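Local coordinates for ornithine aminotransferase (Plasmodium falciparum, PDB 3LG0), which works as a homodimer that catalyses pyridoxal-phosphate-dependent amino transfer from L-ornithine to 2-oxoglutarate, giving L-glutamate gamma-semialdehyde and L-glutamate, at residues 316-319 with 320-324. Numbering follows the deposited sequence.
Sequences CENA and DKLGA
The carbonyl O of Glu-317 accepts the amide of Lys-321 at 2.8 Å from N to O, with an N-H...O angle of 147°, and the lysine side chain folds over the same oxygen, its CG lying 3.1 Å from Glu-317 O. From there the chain runs back toward the helix start, and the bend at chi4 (84°) tips NZ of Lys-321 toward the backbone, 3.8 Å from Glu-317 C. It does not reach the carboxylate: OE1 of Glu-317 stays 6.5 Å from NZ of Lys-321, too far for an ion pair, although the opposite charges may still attract weakly. One residue on, the amide N of Leu-322 meets Asn-318 O at 2.9 Å and almost straight, at 175°. Beside this bond the two side chains lean across each other, Leu-322 CD1 coming obliquely over the amide of Asn-318, 3.6 Å from both OD1 and ND2. That amide is anchored by its ND2, which donates to the carbonyls of Leu-389 and Ile-391, while Leu-322 also packs on Lys-393 and Leu-396. The bond one residue before the Glu-317 pair, Asp-320 N to Cys-316 O at 2.9 Å, belongs to the same series; that from Gly-323 N to Ala-319 O is weak. This is the i to i+4 pattern of an alpha-helix, here the opening turns of helix 315-333, packed on helix 393-412 in the C-terminal part of a class-III (fold-type I) aminotransferase, away from the cofactor lysine.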
ATOM      1  N   CYS A 316      10.645  -9.737 -22.064  1.00 42.39           N
ATOM      2  CA  CYS A 316      11.308 -10.862 -21.406  1.00 40.29           C
ATOM      3  C   CYS A 316      12.406 -11.401 -22.324  1.00 51.41           C
ATOM      4  O   CYS A 316      13.503 -11.760 -21.875  1.00 46.15           O
ATOM      5  CB  CYS A 316      10.319 -11.984 -21.065  1.00 37.35           C
ATOM      6  SG  CYS A 316       8.917 -11.519 -20.001  1.00 50.04           S
ATOM      7  N   GLU A 317      12.096 -11.456 -23.614  1.00 48.69           N
ATOM      8  CA  GLU A 317      13.005 -12.024 -24.593  1.00 54.48           C
ATOM      9  C   GLU A 317      14.243 -11.135 -24.698  1.00 47.31           C
ATOM     10  O   GLU A 317      15.379 -11.623 -24.652  1.00 47.82           O
ATOM     11  CB  GLU A 317      12.298 -12.182 -25.945  1.00 55.95           C
ATOM     12  CG  GLU A 317      11.159 -13.228 -25.963  1.00 62.26           C
ATOM     13  CD  GLU A 317       9.941 -12.869 -25.077  1.00 71.69           C
ATOM     14  OE1 GLU A 317       9.432 -11.729 -25.157  1.00 60.05           O
ATOM     15  OE2 GLU A 317       9.471 -13.741 -24.310  1.00 69.79           O
ATOM     16  N   ASN A 318      14.016  -9.831 -24.798  1.00 39.05           N
ATOM     17  CA  ASN A 318      15.096  -8.857 -24.889  1.00 42.37           C
ATOM     18  C   ASN A 318      16.055  -8.971 -23.711  1.00 52.43           C
ATOM     19  O   ASN A 318      17.271  -8.954 -23.889  1.00 43.97           O
ATOM     20  CB  ASN A 318      14.538  -7.436 -24.970  1.00 39.15           C
ATOM     21  CG  ASN A 318      15.551  -6.436 -25.517  1.00 50.07           C
ATOM     22  OD1 ASN A 318      16.249  -6.704 -26.504  1.00 49.06           O
ATOM     23  ND2 ASN A 318      15.629  -5.272 -24.881  1.00 36.44           N
ATOM     24  N   ALA A 319      15.501  -9.100 -22.509  1.00 35.84           N
ATOM     25  CA  ALA A 319      16.323  -9.234 -21.326  1.00 42.21           C
ATOM     26  C   ALA A 319      17.068 -10.573 -21.341  1.00 42.39           C
ATOM     27  O   ALA A 319      18.213 -10.672 -20.886  1.00 41.98           O
ATOM     28  CB  ALA A 319      15.469  -9.093 -20.068  1.00 33.37           C
ATOM     29  N   ASP A 320      16.417 -11.605 -21.863  1.00 45.56           N
ATOM     30  CA  ASP A 320      17.053 -12.915 -21.958  1.00 43.95           C
ATOM     31  C   ASP A 320      18.200 -12.895 -22.963  1.00 45.59           C
ATOM     32  O   ASP A 320      19.201 -13.568 -22.757  1.00 42.06           O
ATOM     33  CB  ASP A 320      16.037 -13.994 -22.336  1.00 51.87           C
ATOM     34  CG  ASP A 320      16.440 -15.384 -21.839  1.00 63.55           C
ATOM     35  OD1 ASP A 320      17.222 -15.471 -20.861  1.00 63.17           O
ATOM     36  OD2 ASP A 320      15.962 -16.386 -22.422  1.00 54.55           O
ATOM     37  N   LYS A 321      18.056 -12.113 -24.034  1.00 46.60           N
ATOM     38  CA  LYS A 321      19.105 -11.983 -25.057  1.00 47.07           C
ATOM     39  C   LYS A 321      20.285 -11.129 -24.592  1.00 52.44           C
ATOM     40  O   LYS A 321      21.435 -11.575 -24.623  1.00 51.69           O
ATOM     41  CB  LYS A 321      18.554 -11.370 -26.350  1.00 45.98           C
ATOM     42  CG  LYS A 321      17.382 -12.095 -26.986  1.00 64.44           C
ATOM     43  CD  LYS A 321      17.152 -11.607 -28.421  1.00 77.02           C
ATOM     44  CE  LYS A 321      15.683 -11.696 -28.848  1.00 75.10           C
ATOM     45  NZ  LYS A 321      14.884 -10.502 -28.407  1.00 62.73           N
ATOM     46  N   LEU A 322      19.997  -9.896 -24.178  1.00 47.22           N
ATOM     47  CA  LEU A 322      21.041  -8.933 -23.842  1.00 43.33           C
ATOM     48  C   LEU A 322      21.746  -9.256 -22.528  1.00 42.06           C
ATOM     49  O   LEU A 322      22.894  -8.870 -22.312  1.00 46.06           O
ATOM     50  CB  LEU A 322      20.448  -7.528 -23.786  1.00 40.14           C
ATOM     51  CG  LEU A 322      19.675  -7.073 -25.025  1.00 41.71           C
ATOM     52  CD1 LEU A 322      19.242  -5.639 -24.848  1.00 40.87           C
ATOM     53  CD2 LEU A 322      20.537  -7.222 -26.267  1.00 47.03           C
ATOM     54  N   GLY A 323      21.053  -9.981 -21.657  1.00 44.96           N
ATOM     55  CA  GLY A 323      21.490 -10.155 -20.282  1.00 39.51           C
ATOM     56  C   GLY A 323      22.843 -10.800 -20.055  1.00 44.64           C
ATOM     57  O   GLY A 323      23.764 -10.174 -19.528  1.00 41.26           O
ATOM     58  N   ALA A 324      22.950 -12.074 -20.419  1.00 50.49           N
ATOM     59  CA  ALA A 324      24.175 -12.846 -20.212  1.00 47.17           C
ATOM     60  C   ALA A 324      25.395 -12.244 -20.926  1.00 39.54           C
ATOM     61  O   ALA A 324      26.473 -12.137 -20.337  1.00 46.14           O
ATOM     62  CB  ALA A 324      23.957 -14.290 -20.640  1.00 40.05           C
TER